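PDB 6GUO: siderophore enterobactin esterase from Emericella nidulans, which hydrolyses the ester bonds of the bacterial xenosiderophore enterobactin, releasing dihydroxybenzoyl-serine units so that the fungus can recover the iron inside its cells. Local coordinates for residues A54-D59 against S180-Y185; I89-T94 against S103-P108; E133-I138 against G168-H173; A160-S165 against P290-G295; A174-P179 against R197-E202. All coordinates share one frame; numbering follows the deposited sequence. Where two conformers were deposited one is given.

Interaction 1 of 5, residues A54-D59 against S180-Y185; sequences AVYLVD and SSFDVY
Tyr56 and Phe182 show how two pieces of chain far apart in sequence can be joined by a single ring corner. One atom of the phenylalanine, CE1, carries most of the contact: it reaches Tyr56 CD2 at 3.8 Å and lies almost as near to CB and CG of the same tyrosine. Seen from Phe182, the tyrosine arrives at the ring edge, close to its plane. The two planes are inclined at 59° with centroids 5.8 Å apart, an oblique meeting. In both residues the first torsion turns CG back past the amide nitrogen, and the side chains cross at about a right angle. Phe182 is steadied from its own side, where its N donates to Tyr185 OH at 3.0 Å (160° at the hydrogen) and its CB rests over one face of the Tyr185 ring. Away from this packed corner the segment loosens toward solvent: Ser180 is exposed and Asp183 partly so, the latter accepting from Thr159 N through OD2. Strand 52-58 runs between strands 83-90 and 156-164 of the central sheet, while Ile138 of helix 131-150 and Leu161 of strand 156-164 also pack on Phe182.

Interaction 2 of 5, residues I89-T94 against S103-P108; sequences IGYPIT and SYDLTP
Tyr91 and Asp105 meet through one short hydrogen bond, an example of a phenol and a carboxylate closing a loop between a strand and a helix. Tyr91 OH donates to Asp105 OD1 at 2.6 Å, and the acceptor uses its anti lone pair, the one turned away from OD2. The two side chains come from opposite directions, and ring and carboxylate planes differ by only 3°. OD1 sits in the plane of the phenol ring, at its edge, 3.2 Å from Tyr91 CE1. In both residues CG stands beside the backbone N and anti to the carbonyl carbon (chi1 -52° for the tyrosine), which directs each polar group toward the other segment. The other carboxylate oxygen, OD2, is hydrogen-bonded to Tyr31 OH, so two phenols grip the acid, one on each oxygen, and probably help to keep it ionised although it is buried. Further out, Thr107 OG1 donates to Ser103 O at 2.6 Å, nearly in line with the carbonyl, and ties the residue after Leu106 back to the helix that carries Asp105. On the strand side Tyr91 O accepts from Asn61 ND2, and Pro92 is the centre of an inverse gamma turn. Helix 102-106 lies beside the end of strand 83-90, where Phe134 of helix 131-150 packs on Asp105 and Leu106, and Tyr166 and Phe170 of helix 166-177 pack on Leu106.

Interaction 3 of 5, residues E133-I138 against G168-H173; sequences EFLTFI and GLFALH
Phe170 projects from helix 166-177 into a notch on helix 131-150 formed by Phe134, Leu135 and Ile138. The aromatic part of the contact is an oblique pair: the Phe134 and Phe170 rings have centroids 5.4 Å apart and planes at 54°, and Phe134 CD2 approaches Phe170 CZ and CE1 alike, at 3.7 Å. Phe170 extends straight out from its helix because CG is anti to the backbone N (chi1 179°), and its far end is what enters the notch. The axes of segments 133-138 and 168-173 approach to 11.4 Å and cross at -76°, a separation wide enough for a phenylalanine to span. Both helices belong to the α/β-hydrolase fold, in which helices pack on the central sheet; helix 166-177 follows the presumed nucleophile elbow, whose residues Phe170 also touches. Aliphatic contacts complete the notch. Leu135 meets Phe170 CZ through CA and CB, each 3.9 Å away, with CA at the ring edge. Coming from the opposite direction, Ile138 places CD1 4.0 Å from the same CZ. This methyl also lies 3.9 Å above the Phe134 plane, toward the rim, and thereby joins the two aromatic rings. Val58 of strand 52-58 packs on Phe134, Ile138 and Phe170 from the sheet.

Interaction 4 of 5, residues A160-S165 against P290-G295; sequences ALFGHS and PALSGG
Phe162 stands on strand 156-164 and lays its ring on Leu292 of helix 288-301, a compact example of how a sheet meets a covering helix. From CB the ring is carried out with CG anti to the backbone N (chi1 178°). CG and CD1 each lie 3.9 Å from Leu292 CD1, and CD2 and CE2 are only slightly farther from the same methyl. That methyl is centred over one ring face, 3.8 Å from the centroid and 5° off the normal, which makes this a CH-pi contact of nearly ideal geometry. Farther along, CE1 leaves the methyl for the helix backbone: it is 3.6 Å from Leu292 CA and 3.8 Å from Ala291 O. At the tip, CZ touches Leu292 CA and CB. Leu292 extends in the same sense, its CG also anti to its N, and the second torsion (near 50°) then turns CD1 over the ring. Gly295 keeps the helix surface low beside Phe162 CD1. Leu63 of helix 60-77 packs on both Phe162 and Leu292, whereas Leu186 and Ala188 of the neighbouring strand 184-188 pack on the phenylalanine. Beyond the contact, Ser165 OG is hydrogen-bonded to Arg102 NH1. Gly163, Ser165 and Gly167 fit the GxSxG nucleophile elbow of α/β-hydrolases, the sharp strand-to-helix turn that probably presents Ser165 as the nucleophile.

Interaction 5 of 5, residues A174-P179 against R197-E202; sequences ALFTKP and RSILTE
Where helix 166-177 of this α/β-hydrolase ends, helix 199-208 packs beside it, joining two helices on one side of the sheet. Phe176 is the principal contact on the first helix. Its CB lies 3.6 Å from Glu202 O, and with CG placed opposite its own carbonyl carbon (chi1 -60°) the ring reaches back along helix 199-208. There CD2 and CE2 meet Ile199 CG1, which lies in the plane of the ring at its edge, 4.0 Å from CE2; the two side chains cross at about a right angle. Phe206, farther along helix 199-208, and Leu265 of helix 254-268 also pack on Phe176. Thr177 and Glu202 make the outer, partly exposed part of the contact. Thr177 CG2 approaches the carboxylate carbon Glu202 CD at 3.7 Å and is almost equally distant from both oxygens, a purely van der Waals touch. Thr177 OG1 and Glu202 OE1 both find hydrogen-bond partners on His173, its O and its ND1 respectively. A link between the two backbones is supplied by a water, which donates one hydrogen to Phe176 O at 2.8 Å and the other to Glu202 O at 3.0 Å.

Overall arrangement
The five contacts lie in and around the central mixed sheet of one α/β-hydrolase subunit. Interactions 1, 2 and 4 reach this sheet through strands 83-90, 52-58, 156-164 and 184-188, which are consecutive across it. Interactions 3 and 5 share helix 166-177, and their centres are about 10 Å apart. Along the chain, interactions 2 and 3 are nested within the loop closed by interaction 1, and interaction 5 within that of interaction 4; interactions 1 and 4 alternate. The greatest separation, about 19 Å between centres, is between interactions 2 and 5. Most pairs touch directly, so packing runs continuously from the presumed nucleophile turn to the helices around it.

Interaction 1 of 5, residues A54-D59 against S180-Y185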
# COMPACT_ATOMS: atom_id res chain seq x y z
N ALA A 54 -3.95 17.56 -4.26
CA ALA A 54 -5.06 16.62 -4.16
C ALA A 54 -4.89 15.46 -5.12
O ALA A 54 -4.42 15.65 -6.24
CB ALA A 54 -6.38 17.32 -4.42
N VAL A 55 -5.26 14.26 -4.68
CA VAL A 55 -5.28 13.10 -5.55
C VAL A 55 -6.68 12.50 -5.51
O VAL A 55 -7.24 12.27 -4.43
CB VAL A 55 -4.18 12.06 -5.20
CG1 VAL A 55 -4.31 11.51 -3.78
CG2 VAL A 55 -4.18 10.93 -6.23
N TYR A 56 -7.24 12.30 -6.70
CA TYR A 56 -8.56 11.73 -6.89
C TYR A 56 -8.39 10.28 -7.34
O TYR A 56 -7.61 10.00 -8.26
CB TYR A 56 -9.35 12.55 -7.92
CG TYR A 56 -9.74 13.91 -7.37
CD1 TYR A 56 -11.02 14.13 -6.86
CD2 TYR A 56 -8.83 14.96 -7.32
CE1 TYR A 56 -11.38 15.36 -6.33
CE2 TYR A 56 -9.17 16.19 -6.79
CZ TYR A 56 -10.45 16.39 -6.30
OH TYR A 56 -10.80 17.61 -5.76
N LEU A 57 -9.11 9.37 -6.69
CA LEU A 57 -8.99 7.94 -6.95
C LEU A 57 -10.33 7.37 -7.41
O LEU A 57 -11.33 7.56 -6.73
CB LEU A 57 -8.56 7.21 -5.67
CG LEU A 57 -7.41 7.77 -4.84
CD1 LEU A 57 -7.32 7.01 -3.52
CD2 LEU A 57 -6.11 7.67 -5.59
N VAL A 58 -10.34 6.67 -8.54
CA VAL A 58 -11.51 5.87 -8.93
C VAL A 58 -11.30 4.44 -8.43
O VAL A 58 -10.19 4.09 -8.05
CB VAL A 58 -11.83 5.96 -10.44
CG1 VAL A 58 -12.17 7.40 -10.79
CG2 VAL A 58 -10.70 5.43 -11.31
N ASP A 59 -12.36 3.63 -8.39
CA ASP A 59 -12.40 2.42 -7.52
C ASP A 59 -12.03 2.80 -6.09
O ASP A 59 -11.19 2.16 -5.44
CB ASP A 59 -11.46 1.30 -8.01
CG ASP A 59 -11.88 0.72 -9.33
OD1 ASP A 59 -13.09 0.46 -9.54
OD2 ASP A 59 -10.98 0.48 -10.17
N SER A 180 -7.02 19.20 -19.53
CA SER A 180 -6.96 20.14 -18.41
C SER A 180 -7.70 19.69 -17.14
O SER A 180 -7.61 20.38 -16.12
CB SER A 180 -7.49 21.51 -18.84
OG SER A 180 -6.71 22.02 -19.90
N SER A 181 -8.42 18.56 -17.19
CA SER A 181 -9.18 18.03 -16.05
C SER A 181 -8.34 17.90 -14.79
O SER A 181 -8.77 18.28 -13.69
CB SER A 181 -9.72 16.63 -16.37
OG SER A 181 -10.62 16.66 -17.46
N PHE A 182 -7.15 17.33 -14.96
CA PHE A 182 -6.19 17.12 -13.88
C PHE A 182 -4.80 17.51 -14.37
O PHE A 182 -4.54 17.48 -15.57
CB PHE A 182 -6.19 15.66 -13.42
CG PHE A 182 -7.52 15.19 -12.90
CD1 PHE A 182 -7.83 15.29 -11.55
CD2 PHE A 182 -8.48 14.69 -13.77
CE1 PHE A 182 -9.07 14.88 -11.07
CE2 PHE A 182 -9.72 14.28 -13.30
CZ PHE A 182 -10.02 14.38 -11.95
N ASP A 183 -3.92 17.86 -13.45
CA ASP A 183 -2.52 18.17 -13.79
C ASP A 183 -1.73 16.90 -14.10
O ASP A 183 -0.89 16.89 -15.01
CB ASP A 183 -1.85 18.93 -12.64
CG ASP A 183 -2.53 20.25 -12.35
OD1 ASP A 183 -2.60 21.08 -13.28
OD2 ASP A 183 -3.00 20.45 -11.22
N VAL A 184 -2.02 15.85 -13.34
CA VAL A 184 -1.29 14.59 -13.39
C VAL A 184 -2.26 13.42 -13.52
O VAL A 184 -3.28 13.38 -12.83
CB VAL A 184 -0.45 14.40 -12.10
CG1 VAL A 184 0.37 13.12 -12.16
CG2 VAL A 184 0.46 15.61 -11.89
N TYR A 185 -1.95 12.50 -14.43
CA TYR A 185 -2.74 11.29 -14.65
C TYR A 185 -1.87 10.09 -14.34
O TYR A 185 -0.75 9.99 -14.82
CB TYR A 185 -3.23 11.23 -16.09
CG TYR A 185 -4.07 12.43 -16.46
CD1 TYR A 185 -5.45 12.37 -16.45
CD2 TYR A 185 -3.47 13.64 -16.81
CE1 TYR A 185 -6.22 13.47 -16.78
CE2 TYR A 185 -4.23 14.75 -17.14
CZ TYR A 185 -5.61 14.65 -17.12
OH TYR A 185 -6.37 15.75 -17.44

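Interaction 2 of 5, residues I89-T94 against S103-P108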
# COMPACT_ATOMS: atom_id res chain seq x y z
N ILE A 89 -13.42 8.18 -4.96
CA ILE A 89 -14.79 8.12 -5.48
C ILE A 89 -15.14 6.65 -5.71
O ILE A 89 -14.58 5.99 -6.59
CB ILE A 89 -14.99 8.94 -6.77
CG1 ILE A 89 -14.50 10.38 -6.57
CG2 ILE A 89 -16.46 8.96 -7.17
CD1 ILE A 89 -13.11 10.64 -7.09
N GLY A 90 -16.07 6.17 -4.89
CA GLY A 90 -16.46 4.78 -4.89
C GLY A 90 -17.95 4.61 -4.69
O GLY A 90 -18.74 5.46 -5.12
N TYR A 91 -18.32 3.53 -4.01
CA TYR A 91 -19.69 3.03 -3.98
C TYR A 91 -20.04 2.54 -2.57
O TYR A 91 -19.15 2.19 -1.79
CB TYR A 91 -19.81 1.88 -4.98
CG TYR A 91 -19.31 2.25 -6.35
CD1 TYR A 91 -20.09 3.01 -7.21
CD2 TYR A 91 -18.03 1.89 -6.78
CE1 TYR A 91 -19.64 3.37 -8.46
CE2 TYR A 91 -17.56 2.25 -8.03
CZ TYR A 91 -18.37 3.00 -8.87
OH TYR A 91 -17.91 3.36 -10.12
N PRO A 92 -21.35 2.52 -2.23
CA PRO A 92 -21.79 2.05 -0.92
C PRO A 92 -21.82 0.52 -0.87
O PRO A 92 -22.89 -0.10 -0.90
CB PRO A 92 -23.20 2.66 -0.79
CG PRO A 92 -23.69 2.69 -2.19
CD PRO A 92 -22.48 3.03 -3.03
N ILE A 93 -20.63 -0.07 -0.78
CA ILE A 93 -20.45 -1.52 -0.79
C ILE A 93 -19.78 -1.91 0.51
O ILE A 93 -18.91 -1.18 1.00
CB ILE A 93 -19.65 -2.01 -2.03
CG1 ILE A 93 -18.28 -1.30 -2.14
CG2 ILE A 93 -20.48 -1.79 -3.29
CD1 ILE A 93 -17.45 -1.71 -3.33
N THR A 94 -20.20 -3.04 1.08
CA THR A 94 -19.74 -3.48 2.40
C THR A 94 -18.96 -4.80 2.43
O THR A 94 -18.05 -4.93 3.24
CB THR A 94 -20.92 -3.59 3.38
OG1 THR A 94 -21.90 -4.49 2.86
CG2 THR A 94 -21.56 -2.21 3.60
N SER A 103 -17.84 -0.80 -14.28
CA SER A 103 -17.77 -1.05 -15.73
C SER A 103 -18.47 0.05 -16.52
O SER A 103 -17.97 0.48 -17.56
CB SER A 103 -18.35 -2.42 -16.09
OG SER A 103 -19.76 -2.47 -15.90
N TYR A 104 -19.61 0.52 -16.02
CA TYR A 104 -20.32 1.64 -16.65
C TYR A 104 -19.58 2.96 -16.41
O TYR A 104 -19.34 3.71 -17.36
CB TYR A 104 -21.76 1.74 -16.13
CG TYR A 104 -22.52 2.89 -16.74
CD1 TYR A 104 -22.88 2.88 -18.08
CD2 TYR A 104 -22.85 4.02 -15.98
CE1 TYR A 104 -23.56 3.94 -18.66
CE2 TYR A 104 -23.53 5.09 -16.54
CZ TYR A 104 -23.89 5.05 -17.88
OH TYR A 104 -24.57 6.10 -18.44
N ASP A 105 -19.23 3.23 -15.16
CA ASP A 105 -18.62 4.51 -14.79
C ASP A 105 -17.27 4.78 -15.45
O ASP A 105 -16.95 5.94 -15.72
CB ASP A 105 -18.45 4.64 -13.26
CG ASP A 105 -19.76 4.94 -12.55
OD1 ASP A 105 -19.91 4.46 -11.41
OD2 ASP A 105 -20.62 5.65 -13.10
N LEU A 106 -16.49 3.73 -15.71
CA LEU A 106 -15.09 3.89 -16.12
C LEU A 106 -14.81 3.68 -17.62
O LEU A 106 -13.71 3.98 -18.06
CB LEU A 106 -14.21 2.94 -15.29
CG LEU A 106 -14.29 3.17 -13.77
CD1 LEU A 106 -13.45 2.13 -13.03
CD2 LEU A 106 -13.84 4.58 -13.39
N THR A 107 -15.78 3.19 -18.38
CA THR A 107 -15.59 2.97 -19.82
C THR A 107 -16.20 4.10 -20.64
O THR A 107 -17.32 4.53 -20.36
CB THR A 107 -16.18 1.63 -20.28
OG1 THR A 107 -17.56 1.56 -19.88
CG2 THR A 107 -15.41 0.47 -19.66
N PRO A 108 -15.46 4.60 -21.65
CA PRO A 108 -15.97 5.72 -22.44
C PRO A 108 -17.05 5.31 -23.45
O PRO A 108 -17.08 4.15 -23.88
CB PRO A 108 -14.73 6.24 -23.16
CG PRO A 108 -13.83 5.06 -23.28
CD PRO A 108 -14.09 4.22 -22.06

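Interaction 3 of 5, residues E133-I138 against G168-H173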
# COMPACT_ATOMS: atom_id res chain seq x y z
N GLU A 133 -20.03 10.96 -18.28
CA GLU A 133 -20.93 11.32 -17.18
C GLU A 133 -20.19 11.33 -15.84
O GLU A 133 -20.35 12.24 -15.03
CB GLU A 133 -22.12 10.36 -17.10
CG GLU A 133 -23.08 10.46 -18.27
CD GLU A 133 -24.15 9.38 -18.28
OE1 GLU A 133 -24.30 8.66 -17.27
OE2 GLU A 133 -24.85 9.25 -19.30
N PHE A 134 -19.37 10.30 -15.61
CA PHE A 134 -18.61 10.16 -14.37
C PHE A 134 -17.54 11.25 -14.22
O PHE A 134 -17.34 11.81 -13.15
CB PHE A 134 -17.97 8.77 -14.32
CG PHE A 134 -17.45 8.38 -12.96
CD1 PHE A 134 -18.21 8.59 -11.81
CD2 PHE A 134 -16.20 7.77 -12.83
CE1 PHE A 134 -17.74 8.23 -10.56
CE2 PHE A 134 -15.73 7.40 -11.58
CZ PHE A 134 -16.49 7.63 -10.45
N LEU A 135 -16.87 11.55 -15.31
CA LEU A 135 -15.85 12.59 -15.33
C LEU A 135 -16.46 13.98 -15.07
O LEU A 135 -15.88 14.79 -14.34
CB LEU A 135 -15.14 12.55 -16.68
CG LEU A 135 -13.91 13.41 -16.93
CD1 LEU A 135 -13.01 13.51 -15.70
CD2 LEU A 135 -13.12 12.81 -18.09
N THR A 136 -17.64 14.22 -15.65
CA THR A 136 -18.42 15.43 -15.36
C THR A 136 -18.79 15.50 -13.88
O THR A 136 -18.65 16.55 -13.24
CB THR A 136 -19.69 15.47 -16.24
OG1 THR A 136 -19.30 15.46 -17.62
CG2 THR A 136 -20.51 16.71 -15.97
N PHE A 137 -19.23 14.37 -13.33
CA PHE A 137 -19.58 14.24 -11.91
C PHE A 137 -18.41 14.59 -10.99
O PHE A 137 -18.57 15.35 -10.03
CB PHE A 137 -20.11 12.82 -11.63
CG PHE A 137 -20.34 12.53 -10.18
CD1 PHE A 137 -21.40 13.12 -9.50
CD2 PHE A 137 -19.52 11.64 -9.49
CE1 PHE A 137 -21.63 12.85 -8.16
CE2 PHE A 137 -19.75 11.36 -8.16
CZ PHE A 137 -20.80 11.96 -7.49
N ILE A 138 -17.23 14.05 -11.30
CA ILE A 138 -16.03 14.33 -10.50
C ILE A 138 -15.65 15.81 -10.57
O ILE A 138 -15.41 16.45 -9.55
CB ILE A 138 -14.85 13.43 -10.91
CG1 ILE A 138 -15.15 11.97 -10.54
CG2 ILE A 138 -13.56 13.88 -10.23
CD1 ILE A 138 -14.24 10.96 -11.20
N GLY A 168 -7.58 2.88 -15.03
CA GLY A 168 -6.49 3.38 -15.85
C GLY A 168 -6.98 3.79 -17.23
O GLY A 168 -6.55 4.81 -17.77
N LEU A 169 -7.89 2.99 -17.79
CA LEU A 169 -8.56 3.34 -19.04
C LEU A 169 -9.27 4.69 -18.90
O LEU A 169 -9.15 5.55 -19.78
CB LEU A 169 -9.55 2.24 -19.44
CG LEU A 169 -10.42 2.47 -20.69
CD1 LEU A 169 -9.55 2.55 -21.93
CD2 LEU A 169 -11.46 1.37 -20.82
N PHE A 170 -10.00 4.84 -17.79
CA PHE A 170 -10.70 6.08 -17.45
C PHE A 170 -9.74 7.28 -17.37
O PHE A 170 -10.03 8.33 -17.93
CB PHE A 170 -11.47 5.91 -16.13
CG PHE A 170 -12.20 7.13 -15.68
CD1 PHE A 170 -13.45 7.45 -16.22
CD2 PHE A 170 -11.66 7.98 -14.72
CE1 PHE A 170 -14.13 8.58 -15.81
CE2 PHE A 170 -12.34 9.12 -14.31
CZ PHE A 170 -13.58 9.42 -14.85
N ALA A 171 -8.62 7.10 -16.67
CA ALA A 171 -7.58 8.12 -16.58
C ALA A 171 -7.06 8.54 -17.96
O ALA A 171 -6.92 9.75 -18.23
CB ALA A 171 -6.43 7.65 -15.71
N LEU A 172 -6.79 7.56 -18.82
CA LEU A 172 -6.36 7.84 -20.20
C LEU A 172 -7.43 8.58 -20.99
O LEU A 172 -7.13 9.56 -21.69
CB LEU A 172 -5.97 6.55 -20.92
CG LEU A 172 -4.70 5.85 -20.38
CD1 LEU A 172 -4.44 4.57 -21.14
CD2 LEU A 172 -3.48 6.76 -20.44
N HIS A 173 -8.68 8.14 -20.88
CA HIS A 173 -9.81 8.84 -21.51
C HIS A 173 -9.90 10.31 -21.08
O HIS A 173 -10.09 11.19 -21.92
CB HIS A 173 -11.13 8.11 -21.24
CG HIS A 173 -12.32 8.82 -21.78
ND1 HIS A 173 -12.58 8.90 -23.13
CD2 HIS A 173 -13.30 9.51 -21.17
CE1 HIS A 173 -13.69 9.60 -23.32
NE2 HIS A 173 -14.14 9.99 -22.15

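Interaction 4 of 5, residues A160-S165 against P290-G295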
# COMPACT_ATOMS: atom_id res chain seq x y z
N ALA A 160 -4.33 15.38 -9.13
CA ALA A 160 -4.00 14.14 -9.81
C ALA A 160 -5.20 13.21 -9.85
O ALA A 160 -6.04 13.23 -8.95
CB ALA A 160 -2.84 13.45 -9.12
N LEU A 161 -5.25 12.39 -10.90
CA LEU A 161 -6.23 11.31 -11.04
C LEU A 161 -5.47 9.99 -11.14
O LEU A 161 -4.63 9.82 -12.03
CB LEU A 161 -7.06 11.51 -12.31
CG LEU A 161 -8.09 10.42 -12.65
CD1 LEU A 161 -9.17 10.29 -11.58
CD2 LEU A 161 -8.72 10.71 -14.01
N PHE A 162 -5.81 9.05 -10.25
CA PHE A 162 -5.29 7.69 -10.31
C PHE A 162 -6.42 6.71 -10.56
O PHE A 162 -7.46 6.79 -9.93
CB PHE A 162 -4.57 7.31 -9.02
CG PHE A 162 -4.05 5.90 -9.00
CD1 PHE A 162 -2.72 5.63 -9.26
CD2 PHE A 162 -4.90 4.82 -8.72
CE1 PHE A 162 -2.23 4.33 -9.25
CE2 PHE A 162 -4.42 3.52 -8.71
CZ PHE A 162 -3.09 3.28 -8.98
N GLY A 163 -6.17 5.76 -11.45
CA GLY A 163 -7.04 4.61 -11.65
C GLY A 163 -6.24 3.39 -12.09
O GLY A 163 -5.20 3.52 -12.72
N HIS A 164 -6.74 2.21 -11.72
CA HIS A 164 -6.16 0.92 -12.10
C HIS A 164 -7.15 0.12 -12.95
O HIS A 164 -8.35 0.15 -12.69
CB HIS A 164 -5.79 0.12 -10.85
CG HIS A 164 -5.31 -1.28 -11.14
ND1 HIS A 164 -6.16 -2.36 -11.17
CD2 HIS A 164 -4.07 -1.76 -11.40
CE1 HIS A 164 -5.46 -3.45 -11.44
NE2 HIS A 164 -4.20 -3.11 -11.59
N SER A 165 -6.63 -0.58 -13.96
CA SER A 165 -7.42 -1.42 -14.87
C SER A 165 -8.44 -0.56 -15.64
O SER A 165 -8.02 0.35 -16.35
CB SER A 165 -8.01 -2.66 -14.15
OG SER A 165 -9.00 -2.36 -13.19
N PRO A 290 1.99 -1.45 -5.09
CA PRO A 290 3.22 -0.81 -5.60
C PRO A 290 2.98 0.33 -6.59
O PRO A 290 3.65 1.36 -6.49
CB PRO A 290 3.96 -1.97 -6.29
CG PRO A 290 3.46 -3.20 -5.62
CD PRO A 290 2.05 -2.92 -5.18
N ALA A 291 2.03 0.15 -7.52
CA ALA A 291 1.75 1.17 -8.53
C ALA A 291 1.09 2.42 -7.93
O ALA A 291 1.39 3.54 -8.36
CB ALA A 291 0.88 0.60 -9.64
N LEU A 292 0.21 2.23 -6.95
CA LEU A 292 -0.40 3.36 -6.25
C LEU A 292 0.64 4.09 -5.40
O LEU A 292 0.76 5.31 -5.50
CB LEU A 292 -1.58 2.91 -5.39
CG LEU A 292 -2.31 3.98 -4.57
CD1 LEU A 292 -2.69 5.22 -5.38
CD2 LEU A 292 -3.54 3.35 -3.96
N SER A 293 1.40 3.34 -4.61
CA SER A 293 2.49 3.91 -3.83
C SER A 293 3.46 4.68 -4.72
O SER A 293 3.81 5.82 -4.43
CB SER A 293 3.26 2.83 -3.06
OG SER A 293 2.44 2.22 -2.08
N GLY A 294 3.86 4.05 -5.83
CA GLY A 294 4.76 4.67 -6.81
C GLY A 294 4.20 5.93 -7.45
O GLY A 294 4.93 6.90 -7.65
N GLY A 295 2.91 5.91 -7.77
CA GLY A 295 2.22 7.09 -8.30
C GLY A 295 2.18 8.24 -7.31
O GLY A 295 2.38 9.40 -7.70

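Interaction 5 of 5, residues A174-P179 against R197-E202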
# COMPACT_ATOMS: atom_id res chain seq x y z
N ALA A 174 -9.75 10.57 -19.78
CA ALA A 174 -9.74 11.93 -19.26
C ALA A 174 -8.61 12.74 -19.89
O ALA A 174 -8.85 13.82 -20.43
CB ALA A 174 -9.62 11.93 -17.74
N LEU A 175 -7.39 12.21 -19.85
CA LEU A 175 -6.23 12.85 -20.49
C LEU A 175 -6.46 13.20 -21.97
O LEU A 175 -6.21 14.34 -22.39
CB LEU A 175 -4.97 11.97 -20.35
CG LEU A 175 -3.71 12.37 -21.13
CD1 LEU A 175 -3.24 13.75 -20.74
CD2 LEU A 175 -2.61 11.34 -20.92
N PHE A 176 -6.93 12.24 -22.75
CA PHE A 176 -7.00 12.40 -24.20
C PHE A 176 -8.15 13.29 -24.67
O PHE A 176 -8.02 13.93 -25.71
CB PHE A 176 -7.06 11.04 -24.92
CG PHE A 176 -5.87 10.15 -24.66
CD1 PHE A 176 -4.58 10.68 -24.52
CD2 PHE A 176 -6.03 8.77 -24.57
CE1 PHE A 176 -3.50 9.85 -24.29
CE2 PHE A 176 -4.95 7.94 -24.33
CZ PHE A 176 -3.68 8.48 -24.19
N THR A 177 -9.25 13.34 -23.92
CA THR A 177 -10.43 14.13 -24.31
C THR A 177 -10.61 15.44 -23.54
O THR A 177 -11.21 16.39 -24.06
CB THR A 177 -11.72 13.30 -24.20
OG1 THR A 177 -11.98 12.96 -22.84
CG2 THR A 177 -11.60 12.02 -25.03
N LYS A 178 -10.11 15.50 -22.30
CA LYS A 178 -10.22 16.70 -21.47
C LYS A 178 -8.91 16.87 -20.67
O LYS A 178 -8.92 16.77 -19.45
CB LYS A 178 -11.47 16.59 -20.58
CG LYS A 178 -12.01 17.93 -20.08
CD LYS A 178 -13.46 17.83 -19.58
CE LYS A 178 -13.56 17.29 -18.16
NZ LYS A 178 -14.97 17.22 -17.67
N PRO A 179 -7.78 17.13 -21.37
CA PRO A 179 -6.46 17.12 -20.73
C PRO A 179 -6.25 18.11 -19.57
O PRO A 179 -5.39 17.87 -18.73
CB PRO A 179 -5.49 17.44 -21.88
CG PRO A 179 -6.33 18.01 -22.97
CD PRO A 179 -7.68 17.38 -22.82
N ARG A 197 -9.28 -1.96 -28.52
CA ARG A 197 -8.35 -0.86 -28.28
C ARG A 197 -8.87 0.51 -28.73
O ARG A 197 -8.13 1.31 -29.31
CB ARG A 197 -7.00 -1.17 -28.91
CG ARG A 197 -6.32 -2.37 -28.28
CD ARG A 197 -4.90 -2.51 -28.77
NE ARG A 197 -4.89 -2.79 -30.20
CZ ARG A 197 -3.86 -2.59 -31.03
NH1 ARG A 197 -2.70 -2.09 -30.60
NH2 ARG A 197 -4.00 -2.89 -32.31
N SER A 198 -10.13 0.80 -28.43
CA SER A 198 -10.75 2.06 -28.82
C SER A 198 -10.06 3.30 -28.22
O SER A 198 -10.11 4.37 -28.82
CB SER A 198 -12.25 2.08 -28.48
OG SER A 198 -12.46 2.03 -27.08
N ILE A 199 -9.40 3.15 -27.06
CA ILE A 199 -8.67 4.27 -26.43
C ILE A 199 -7.54 4.82 -27.30
O ILE A 199 -7.19 5.99 -27.18
CB ILE A 199 -8.12 3.90 -25.01
CG1 ILE A 199 -7.81 5.16 -24.18
CG2 ILE A 199 -6.87 3.03 -25.10
CD1 ILE A 199 -9.02 5.93 -23.71
N LEU A 200 -6.98 3.98 -28.18
CA LEU A 200 -5.92 4.41 -29.09
C LEU A 200 -6.40 5.38 -30.17
O LEU A 200 -5.63 6.23 -30.63
CB LEU A 200 -5.22 3.20 -29.71
CG LEU A 200 -4.57 2.22 -28.73
CD1 LEU A 200 -3.77 1.16 -29.49
CD2 LEU A 200 -3.67 2.91 -27.70
N THR A 201 -7.67 5.27 -30.56
CA THR A 201 -8.32 6.28 -31.41
C THR A 201 -8.29 7.64 -30.73
O THR A 201 -7.91 8.64 -31.34
CB THR A 201 -9.77 5.89 -31.75
OG1 THR A 201 -9.81 4.55 -32.25
CG2 THR A 201 -10.37 6.84 -32.81
N GLU A 202 -8.65 7.68 -29.44
CA GLU A 202 -8.61 8.92 -28.66
C GLU A 202 -7.18 9.41 -28.43
O GLU A 202 -6.92 10.60 -28.50
CB GLU A 202 -9.34 8.75 -27.33
CG GLU A 202 -10.83 8.47 -27.49
CD GLU A 202 -11.59 8.47 -26.19
OE1 GLU A 202 -10.98 8.25 -25.12
OE2 GLU A 202 -12.83 8.67 -26.23
O HOH W 1 -9.04 12.63 -27.99